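PDB 4QP0: endo-beta-mannanase from Rhizomucor miehei, which probably hydrolyses internal beta-1,4-mannosidic linkages at random in mannans, galactomannans and glucomannans, as a secreted glycoside hydrolase of family 5. Local coordinates for residues F19-T24 against L318-F323; N36-F41 against I93-S98; W55-G60 against L107-E112. One frame throughout, in Å; residues are numbered along the deposited sequence.

Overall arrangement
The three contacts sample three parts of one TIM barrel: strands, helices and loops. Contact 1 closes the barrel: strand 17-25, early in the chain, pairs with strand 320-323, the last of the sheet, so both other contacts lie within the loop it closes. Contact 2 belongs to the outer layer, where helices 34-47 and 87-98 pack side by side; its centre is about 19 Å from that of contact 1. Contact 3 joins the loops that follow strands 51-55 and 102-106; it is about 23 Å from contact 1 and 21 Å from contact 2, centre to centre. Of the three, contact 3 holds the residues bonded to Asn174 and Glu175, a pair consistent with the active-site Asn-Glu of family 5.

Contact 1. Residues F19-T24 against L318-F323; sequences FYFEGT and LAADAF
Ala320 sets its methyl group over the centre of the Phe21 ring, a CH-pi contact with CB 3.4 Å from the ring centroid and only 9° off the normal. The ring reaches this place because CG of Phe21 sits between its backbone N and carbonyl carbon (chi1 62°), which swings it across to the neighbouring strand. The methyl group of alanine is short enough to fit between its own strand and the ring, which is why the residue suits the place. On the opposite face of the sheet, toward helix 345-358, Thr24 and Phe323 run side by side and point the same way: OG1 of Thr24 stands over the ring of Phe323, 3.2 Å from its CZ. The carboxylate of Glu22 approaches the same ring at a slant, its plane 70° from that of the ring, with OE2 3.3 Å from CD2 of Phe323. Glu22 also passes obliquely over Asp321, touching it through the methylene CG, 3.4 Å from OD1, and not through the carboxylate. Asp321 spends its oxygens elsewhere, OD1 on Tyr294 and OD2 on His352.

Parallel pairing of the two strands sets this register: Asp321 N donates to Phe21 O, and Gly23 N gives a short bond to Asp321 O, 2.7 Å. A weaker third bond runs from Phe323 N to Gly23 O. Such pairing of the first and last strands of the barrel closes it. Two buried acids lie close together, OE1 of Glu22 4.8 Å from OD1 of Asp321; if both are ionised, their repulsion is probably eased by the bonds Asp321 makes to Tyr294 and His352.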
loop_
_atom_site.group_PDB
_atom_site.type_symbol
_atom_site.label_atom_id
_atom_site.label_comp_id
_atom_site.label_asym_id
_atom_site.label_seq_id
_atom_site.Cartn_x
_atom_site.Cartn_y
_atom_site.Cartn_z
ATOM N N PHE A 19 -5.720 -10.389 14.831
ATOM C CA PHE A 19 -4.757 -9.294 14.797
ATOM C C PHE A 19 -5.406 -8.005 14.269
ATOM O O PHE A 19 -5.538 -7.804 13.057
ATOM C CB PHE A 19 -3.545 -9.726 13.950
ATOM C CG PHE A 19 -2.377 -8.767 13.977
ATOM C CD1 PHE A 19 -2.054 -8.042 15.126
ATOM C CD2 PHE A 19 -1.559 -8.634 12.850
ATOM C CE1 PHE A 19 -0.966 -7.174 15.138
ATOM C CE2 PHE A 19 -0.470 -7.773 12.858
ATOM C CZ PHE A 19 -0.171 -7.042 14.002
ATOM N N TYR A 20 -5.838 -7.154 15.200
ATOM C CA TYR A 20 -6.326 -5.807 14.886
ATOM C C TYR A 20 -5.194 -4.831 15.165
ATOM O O TYR A 20 -4.534 -4.932 16.197
ATOM C CB TYR A 20 -7.545 -5.427 15.740
ATOM C CG TYR A 20 -8.800 -6.223 15.459
ATOM C CD1 TYR A 20 -9.692 -5.832 14.466
ATOM C CD2 TYR A 20 -9.106 -7.359 16.202
ATOM C CE1 TYR A 20 -10.845 -6.558 14.203
ATOM C CE2 TYR A 20 -10.261 -8.090 15.955
ATOM C CZ TYR A 20 -11.122 -7.686 14.950
ATOM O OH TYR A 20 -12.264 -8.411 14.700
ATOM N N PHE A 21 -4.967 -3.892 14.248
ATOM C CA PHE A 21 -3.909 -2.917 14.433
ATOM C C PHE A 21 -4.200 -1.565 13.800
ATOM O O PHE A 21 -4.997 -1.462 12.868
ATOM C CB PHE A 21 -2.577 -3.465 13.921
ATOM C CG PHE A 21 -2.558 -3.768 12.442
ATOM C CD1 PHE A 21 -2.148 -2.808 11.526
ATOM C CD2 PHE A 21 -2.924 -5.030 11.969
ATOM C CE1 PHE A 21 -2.109 -3.096 10.166
ATOM C CE2 PHE A 21 -2.886 -5.321 10.615
ATOM C CZ PHE A 21 -2.479 -4.352 9.715
ATOM N N GLU A 22 -3.566 -0.528 14.338
ATOM C CA GLU A 22 -3.346 0.696 13.588
ATOM C C GLU A 22 -1.908 0.633 13.090
ATOM O O GLU A 22 -0.990 0.399 13.869
ATOM C CB GLU A 22 -3.568 1.941 14.450
ATOM C CG GLU A 22 -3.288 3.248 13.718
ATOM C CD GLU A 22 -3.289 4.453 14.638
ATOM O OE1 GLU A 22 -3.784 4.334 15.779
ATOM O OE2 GLU A 22 -2.796 5.527 14.224
ATOM N N GLY A 23 -1.716 0.803 11.788
ATOM C CA GLY A 23 -0.381 0.843 11.218
ATOM C C GLY A 23 -0.086 2.243 10.737
ATOM O O GLY A 23 -0.834 3.162 11.039
ATOM N N THR A 24 0.998 2.410 9.985
ATOM C CA THR A 24 1.312 3.710 9.400
ATOM C C THR A 24 1.959 3.578 8.021
ATOM O O THR A 24 2.251 2.473 7.574
ATOM C CB THR A 24 2.179 4.580 10.339
ATOM O OG1 THR A 24 2.284 5.900 9.796
ATOM C CG2 THR A 24 3.577 3.999 10.518
ATOM N N LEU A 318 -13.563 -3.195 11.660
ATOM C CA LEU A 318 -12.671 -3.216 10.519
ATOM C C LEU A 318 -11.350 -3.805 10.985
ATOM O O LEU A 318 -10.891 -3.492 12.094
ATOM C CB LEU A 318 -12.476 -1.805 9.943
ATOM C CG LEU A 318 -11.803 -1.712 8.565
ATOM C CD1 LEU A 318 -12.734 -2.136 7.443
ATOM C CD2 LEU A 318 -11.281 -0.307 8.308
ATOM N N ALA A 319 -10.755 -4.652 10.142
ATOM C CA ALA A 319 -9.563 -5.424 10.515
ATOM C C ALA A 319 -8.407 -4.543 10.969
ATOM O O ALA A 319 -7.785 -4.810 12.002
ATOM C CB ALA A 319 -9.127 -6.336 9.373
ATOM N N ALA A 320 -8.134 -3.482 10.212
ATOM C CA ALA A 320 -7.035 -2.580 10.538
ATOM C C ALA A 320 -7.084 -1.296 9.731
ATOM O O ALA A 320 -7.840 -1.178 8.759
ATOM C CB ALA A 320 -5.708 -3.279 10.310
ATOM N N ASP A 321 -6.258 -0.337 10.131
ATOM C CA ASP A 321 -6.126 0.920 9.409
ATOM C C ASP A 321 -4.712 1.452 9.553
ATOM O O ASP A 321 -4.044 1.184 10.552
ATOM C CB ASP A 321 -7.107 1.945 9.963
ATOM C CG ASP A 321 -6.929 2.161 11.456
ATOM O OD1 ASP A 321 -6.168 3.080 11.841
ATOM O OD2 ASP A 321 -7.519 1.386 12.236
ATOM N N ALA A 322 -4.258 2.202 8.557
ATOM C CA ALA A 322 -2.920 2.792 8.579
ATOM C C ALA A 322 -2.987 4.231 8.094
ATOM O O ALA A 322 -3.455 4.501 6.978
ATOM C CB ALA A 322 -1.953 1.978 7.726
ATOM N N PHE A 323 -2.536 5.150 8.942
ATOM C CA PHE A 323 -2.610 6.568 8.624
ATOM C C PHE A 323 -1.445 7.003 7.770
ATOM O O PHE A 323 -0.369 6.399 7.798
ATOM C CB PHE A 323 -2.686 7.437 9.886
ATOM C CG PHE A 323 -1.379 7.586 10.612
ATOM C CD1 PHE A 323 -0.484 8.587 10.263
ATOM C CD2 PHE A 323 -1.058 6.740 11.659
ATOM C CE1 PHE A 323 0.716 8.730 10.940
ATOM C CE2 PHE A 323 0.137 6.879 12.349
ATOM C CZ PHE A 323 1.026 7.877 11.987
#

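Contact 2. Residues N36-F41 against I93-S98; sequences NVKQVF and IQQAAS
Phe41 and Ala96 make the apolar heart of this helix pair. The ring of Phe41 lies flat against the backbone of helix 87-98, with CA of Ala96 3.8 Å from the ring centroid and 10° off the normal, a CH-pi contact over the face. The methyl group of Ala96 meets the far end of the ring, CB to CZ 3.6 Å, and the amide N of Ala96 also lies over this face, 3.5 Å from CE2. The short side chain of alanine allows the ring to lie this close to the backbone, which is why it suits the place. With CG of Phe41 anti to its own carbonyl carbon (chi1 -66°), the ring extends across the groove between the helices. It is flanked by the methylene of Gln95, CB 3.6 Å from CD2 of Phe41, while Val37 adds a looser contact with the same CB.

A second kind of contact sets aliphatic carbon against an amide. The extended chain of Lys38 crosses the end of Gln95 at a slant: Lys38 CG is 3.5 Å from Gln95 NE2, and Lys38 CE is 3.6 Å from Gln95 NE2. Gln95 bends at chi2, which turns its amide toward the lysine methylenes. The ammonium group turns toward the preceding turn of helix 87-98, where NZ of Lys38 makes a weak hydrogen bond with OH of Tyr91.

The axes of the two segments run 9.5 Å apart at 31°, in the same general direction, as expected for successive helices wrapped round a TIM barrel. Ala96 also touches Leu103 of strand 102-106 beneath. The chemistry is therefore graded: dispersion and CH-pi contacts hold the buried side, and the long polar chains cover it at the outer side, using their carbon atoms for the packing.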
loop_
_atom_site.group_PDB
_atom_site.type_symbol
_atom_site.label_atom_id
_atom_site.label_comp_id
_atom_site.label_asym_id
_atom_site.label_seq_id
_atom_site.Cartn_x
_atom_site.Cartn_y
_atom_site.Cartn_z
ATOM N N ASN A 36 17.730 7.241 10.292
ATOM C CA ASN A 36 16.316 7.570 10.129
ATOM C C ASN A 36 15.415 6.363 9.896
ATOM O O ASN A 36 14.246 6.379 10.288
ATOM C CB ASN A 36 16.118 8.616 9.029
ATOM C CG ASN A 36 16.528 10.011 9.465
ATOM O OD1 ASN A 36 16.580 10.322 10.660
ATOM N ND2 ASN A 36 16.812 10.869 8.490
ATOM N N VAL A 37 15.959 5.320 9.275
ATOM C CA VAL A 37 15.242 4.055 9.115
ATOM C C VAL A 37 15.008 3.450 10.490
ATOM O O VAL A 37 13.911 2.979 10.780
ATOM C CB VAL A 37 15.993 3.066 8.189
ATOM C CG1 VAL A 37 15.339 1.692 8.204
ATOM C CG2 VAL A 37 16.045 3.602 6.763
ATOM N N LYS A 38 16.042 3.491 11.328
ATOM C CA LYS A 38 15.961 3.043 12.721
ATOM C C LYS A 38 14.980 3.880 13.537
ATOM O O LYS A 38 14.229 3.347 14.354
ATOM C CB LYS A 38 17.349 3.077 13.380
ATOM C CG LYS A 38 18.088 1.742 13.381
ATOM C CD LYS A 38 19.591 1.926 13.568
ATOM C CE LYS A 38 20.273 0.598 13.880
ATOM N NZ LYS A 38 21.722 0.548 13.509
ATOM N N GLN A 39 15.000 5.191 13.300
ATOM C CA GLN A 39 14.127 6.141 13.991
ATOM C C GLN A 39 12.649 5.835 13.744
ATOM O O GLN A 39 11.857 5.794 14.688
ATOM C CB GLN A 39 14.459 7.570 13.548
ATOM C CG GLN A 39 13.750 8.676 14.316
ATOM C CD GLN A 39 14.372 8.946 15.673
ATOM O OE1 GLN A 39 15.048 9.959 15.864
ATOM N NE2 GLN A 39 14.155 8.039 16.623
ATOM N N VAL A 40 12.291 5.609 12.477
ATOM C CA VAL A 40 10.929 5.240 12.101
ATOM C C VAL A 40 10.429 4.103 12.991
ATOM O O VAL A 40 9.375 4.221 13.624
ATOM C CB VAL A 40 10.836 4.868 10.604
ATOM C CG1 VAL A 40 9.525 4.162 10.275
ATOM C CG2 VAL A 40 10.989 6.109 9.742
ATOM N N PHE A 41 11.213 3.030 13.077
ATOM C CA PHE A 41 10.795 1.837 13.810
ATOM C C PHE A 41 10.707 2.011 15.323
ATOM O O PHE A 41 9.829 1.426 15.946
ATOM C CB PHE A 41 11.650 0.624 13.435
ATOM C CG PHE A 41 11.470 0.184 12.011
ATOM C CD1 PHE A 41 10.201 -0.092 11.506
ATOM C CD2 PHE A 41 12.565 0.051 11.167
ATOM C CE1 PHE A 41 10.034 -0.483 10.185
ATOM C CE2 PHE A 41 12.404 -0.347 9.846
ATOM C CZ PHE A 41 11.140 -0.611 9.357
ATOM N N ILE A 93 14.082 -4.314 6.171
ATOM C CA ILE A 93 13.525 -5.568 6.688
ATOM C C ILE A 93 14.206 -5.988 7.986
ATOM O O ILE A 93 13.567 -6.571 8.860
ATOM C CB ILE A 93 13.660 -6.720 5.669
ATOM C CG1 ILE A 93 13.042 -6.340 4.317
ATOM C CG2 ILE A 93 13.010 -7.997 6.195
ATOM C CD1 ILE A 93 13.337 -7.344 3.218
ATOM N N GLN A 94 15.504 -5.706 8.085
ATOM C CA GLN A 94 16.319 -6.114 9.228
ATOM C C GLN A 94 15.915 -5.335 10.481
ATOM O O GLN A 94 15.659 -5.928 11.525
ATOM C CB GLN A 94 17.803 -5.897 8.925
ATOM C CG GLN A 94 18.739 -6.473 9.975
ATOM C CD GLN A 94 20.144 -5.909 9.883
ATOM O OE1 GLN A 94 21.119 -6.662 9.828
ATOM N NE2 GLN A 94 20.257 -4.583 9.867
ATOM N N GLN A 95 15.854 -4.013 10.346
ATOM C CA GLN A 95 15.461 -3.128 11.433
ATOM C C GLN A 95 13.997 -3.303 11.804
ATOM O O GLN A 95 13.629 -3.141 12.979
ATOM C CB GLN A 95 15.749 -1.666 11.079
ATOM C CG GLN A 95 17.224 -1.334 10.922
ATOM C CD GLN A 95 18.080 -1.925 12.021
ATOM O OE1 GLN A 95 19.122 -2.523 11.752
ATOM N NE2 GLN A 95 17.639 -1.773 13.267
ATOM N N ALA A 96 13.167 -3.644 10.816
ATOM C CA ALA A 96 11.768 -3.972 11.094
ATOM C C ALA A 96 11.697 -5.184 12.026
ATOM O O ALA A 96 11.125 -5.096 13.123
ATOM C CB ALA A 96 10.996 -4.219 9.808
ATOM N N ALA A 97 12.321 -6.285 11.590
ATOM C CA ALA A 97 12.400 -7.547 12.337
ATOM C C ALA A 97 13.019 -7.383 13.720
ATOM O O ALA A 97 12.614 -8.056 14.665
ATOM C CB ALA A 97 13.179 -8.588 11.544
ATOM N N SER A 98 14.009 -6.504 13.830
ATOM C CA SER A 98 14.612 -6.190 15.122
ATOM C C SER A 98 13.596 -5.586 16.107
ATOM O O SER A 98 13.720 -5.760 17.318
ATOM C CB SER A 98 15.803 -5.242 14.932
ATOM O OG SER A 98 16.163 -4.617 16.155
#

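Contact 3. Residues W55-G60 against L107-E112; sequences WLFNLG and LNNNWE
The loops that leave the C-terminal ends of neighbouring barrel strands 51-55 and 102-106 meet here, at the end of a TIM barrel where the active site lies. The ring of Phe57 joins them. Its CG stands between the backbone N and the carbonyl carbon (chi1 60°), which turns the ring toward the second loop, with the Asn108-Asn109 peptide over one face. Asn109 N lies 4.1 Å above the plane of the Phe57 ring, over its centre, and Asn108 O is 3.5 Å from CE2 of Phe57. At the outer end of the ring, CB of Asn109 presses closely, 3.2 Å from CE1 of Phe57 and nearly as near to CZ, while the amide plane of Asn109 is inclined 44° to the ring. Within the first loop, CZ of Phe57 also lies over a face of the Trp55 indole, so the end of the ring rests on that indole while its face carries the second loop. Leu56 and Leu107 add a loose apolar contact at the base, CD1 of Leu56 to CD2 of Leu107 4.4 Å.

The asparagines fix the second loop by polar bonds. Asn109 N donates to OD1 of Asn108 over 2.8 Å, bent to 148° at the hydrogen. Asn109 OD1 accepts from Asn174 ND2, and weakly from Trp111 N, while its ND2 donates to the carbonyl of Asp113. Next to it, Trp111 NE1 is bonded to Glu175.

Phe57 thus gives the loop a broad, nonpolar support without competing for its hydrogen bonds. Packing on CB of Asn109 leaves both ends of that amide for bonds, and probably steadies the hold of Asn109 on Asn174, beside the glutamate expected in a family 5 active site.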
loop_
_atom_site.group_PDB
_atom_site.type_symbol
_atom_site.label_atom_id
_atom_site.label_comp_id
_atom_site.label_asym_id
_atom_site.label_seq_id
_atom_site.Cartn_x
_atom_site.Cartn_y
_atom_site.Cartn_z
ATOM N N TRP A 55 7.007 1.791 0.201
ATOM C CA TRP A 55 7.343 1.592 -1.212
ATOM C C TRP A 55 8.431 0.571 -1.424
ATOM O O TRP A 55 9.482 0.647 -0.777
ATOM C CB TRP A 55 7.823 2.923 -1.794
ATOM C CG TRP A 55 6.756 3.954 -2.114
ATOM C CD1 TRP A 55 6.948 5.210 -2.692
ATOM C CD2 TRP A 55 5.294 3.850 -1.922
ATOM N NE1 TRP A 55 5.758 5.869 -2.853
ATOM C CE2 TRP A 55 4.727 5.112 -2.422
ATOM C CE3 TRP A 55 4.434 2.874 -1.415
ATOM C CZ2 TRP A 55 3.359 5.372 -2.383
ATOM C CZ3 TRP A 55 3.058 3.149 -1.382
ATOM C CH2 TRP A 55 2.535 4.371 -1.855
ATOM N N LEU A 56 8.196 -0.380 -2.335
ATOM C CA LEU A 56 9.245 -1.305 -2.804
ATOM C C LEU A 56 9.333 -1.272 -4.331
ATOM O O LEU A 56 9.438 -2.307 -4.995
ATOM C CB LEU A 56 9.021 -2.741 -2.314
ATOM C CG LEU A 56 10.275 -3.544 -1.900
ATOM C CD1 LEU A 56 9.950 -5.010 -1.664
ATOM C CD2 LEU A 56 11.418 -3.433 -2.900
ATOM N N PHE A 57 9.268 -0.059 -4.864
ATOM C CA PHE A 57 9.443 0.228 -6.277
ATOM C C PHE A 57 10.200 1.549 -6.327
ATOM O O PHE A 57 10.087 2.366 -5.402
ATOM C CB PHE A 57 8.084 0.373 -6.979
ATOM C CG PHE A 57 7.229 1.486 -6.425
ATOM C CD1 PHE A 57 7.254 2.754 -6.999
ATOM C CD2 PHE A 57 6.405 1.270 -5.318
ATOM C CE1 PHE A 57 6.485 3.779 -6.480
ATOM C CE2 PHE A 57 5.630 2.291 -4.797
ATOM C CZ PHE A 57 5.677 3.547 -5.371
ATOM N N ASN A 58 10.991 1.749 -7.376
ATOM C CA ASN A 58 11.737 2.996 -7.544
ATOM C C ASN A 58 12.415 2.986 -8.903
ATOM O O ASN A 58 13.543 2.523 -9.041
ATOM C CB ASN A 58 12.761 3.205 -6.412
ATOM C CG ASN A 58 13.287 4.627 -6.350
ATOM O OD1 ASN A 58 13.481 5.276 -7.381
ATOM N ND2 ASN A 58 13.528 5.125 -5.131
ATOM N N LEU A 59 11.709 3.501 -9.901
ATOM C CA LEU A 59 12.160 3.444 -11.288
ATOM C C LEU A 59 12.691 4.803 -11.749
ATOM O O LEU A 59 11.967 5.807 -11.722
ATOM C CB LEU A 59 11.027 2.971 -12.200
ATOM C CG LEU A 59 10.435 1.574 -11.992
ATOM C CD1 LEU A 59 9.151 1.617 -11.169
ATOM C CD2 LEU A 59 10.178 0.934 -13.353
ATOM N N GLY A 60 13.957 4.828 -12.170
ATOM C CA GLY A 60 14.614 6.080 -12.564
ATOM C C GLY A 60 16.132 6.029 -12.517
ATOM O O GLY A 60 16.736 4.958 -12.681
ATOM N N LEU A 107 4.521 -2.821 -4.709
ATOM C CA LEU A 107 5.496 -3.202 -5.740
ATOM C C LEU A 107 5.554 -2.309 -6.978
ATOM O O LEU A 107 6.424 -2.480 -7.842
ATOM C CB LEU A 107 5.282 -4.661 -6.149
ATOM C CG LEU A 107 5.674 -5.720 -5.117
ATOM C CD1 LEU A 107 5.027 -7.049 -5.453
ATOM C CD2 LEU A 107 7.186 -5.870 -5.002
ATOM N N ASN A 108 4.629 -1.359 -7.058
ATOM C CA ASN A 108 4.512 -0.452 -8.196
ATOM C C ASN A 108 3.626 0.718 -7.774
ATOM O O ASN A 108 3.087 0.718 -6.660
ATOM C CB ASN A 108 3.907 -1.184 -9.399
ATOM C CG ASN A 108 4.402 -0.649 -10.731
ATOM O OD1 ASN A 108 4.701 0.538 -10.874
ATOM N ND2 ASN A 108 4.481 -1.531 -11.725
ATOM N N ASN A 109 3.487 1.713 -8.647
ATOM C CA ASN A 109 2.691 2.906 -8.356
ATOM C C ASN A 109 1.903 3.341 -9.589
ATOM O O ASN A 109 2.423 3.283 -10.709
ATOM C CB ASN A 109 3.610 4.044 -7.897
ATOM C CG ASN A 109 2.851 5.225 -7.320
ATOM O OD1 ASN A 109 1.681 5.116 -6.973
ATOM N ND2 ASN A 109 3.524 6.364 -7.214
ATOM N N ASN A 110 0.658 3.769 -9.385
ATOM C CA ASN A 110 -0.157 4.328 -10.472
ATOM C C ASN A 110 0.413 5.666 -10.973
ATOM O O ASN A 110 0.539 5.886 -12.188
ATOM C CB ASN A 110 -1.614 4.499 -10.023
ATOM C CG ASN A 110 -2.564 4.790 -11.178
ATOM O OD1 ASN A 110 -2.726 3.978 -12.096
ATOM N ND2 ASN A 110 -3.214 5.947 -11.127
ATOM N N TRP A 111 0.780 6.526 -10.020
ATOM C CA TRP A 111 1.277 7.882 -10.274
ATOM C C TRP A 111 2.748 7.932 -10.622
ATOM O O TRP A 111 3.453 6.920 -10.553
ATOM C CB TRP A 111 0.969 8.785 -9.062
ATOM C CG TRP A 111 -0.413 8.553 -8.501
ATOM C CD1 TRP A 111 -0.744 8.042 -7.256
ATOM C CD2 TRP A 111 -1.709 8.767 -9.178
ATOM N NE1 TRP A 111 -2.102 7.943 -7.110
ATOM C CE2 TRP A 111 -2.741 8.356 -8.221
ATOM C CE3 TRP A 111 -2.101 9.238 -10.435
ATOM C CZ2 TRP A 111 -4.095 8.429 -8.522
ATOM C CZ3 TRP A 111 -3.472 9.304 -10.726
ATOM C CH2 TRP A 111 -4.445 8.909 -9.790
ATOM N N GLU A 112 3.223 9.124 -10.991
ATOM C CA GLU A 112 4.604 9.318 -11.456
ATOM C C GLU A 112 5.650 9.478 -10.324
ATOM O O GLU A 112 6.829 9.687 -10.595
ATOM C CB GLU A 112 4.685 10.502 -12.444
ATOM C CG GLU A 112 4.381 11.867 -11.824
ATOM C CD GLU A 112 4.512 13.010 -12.813
#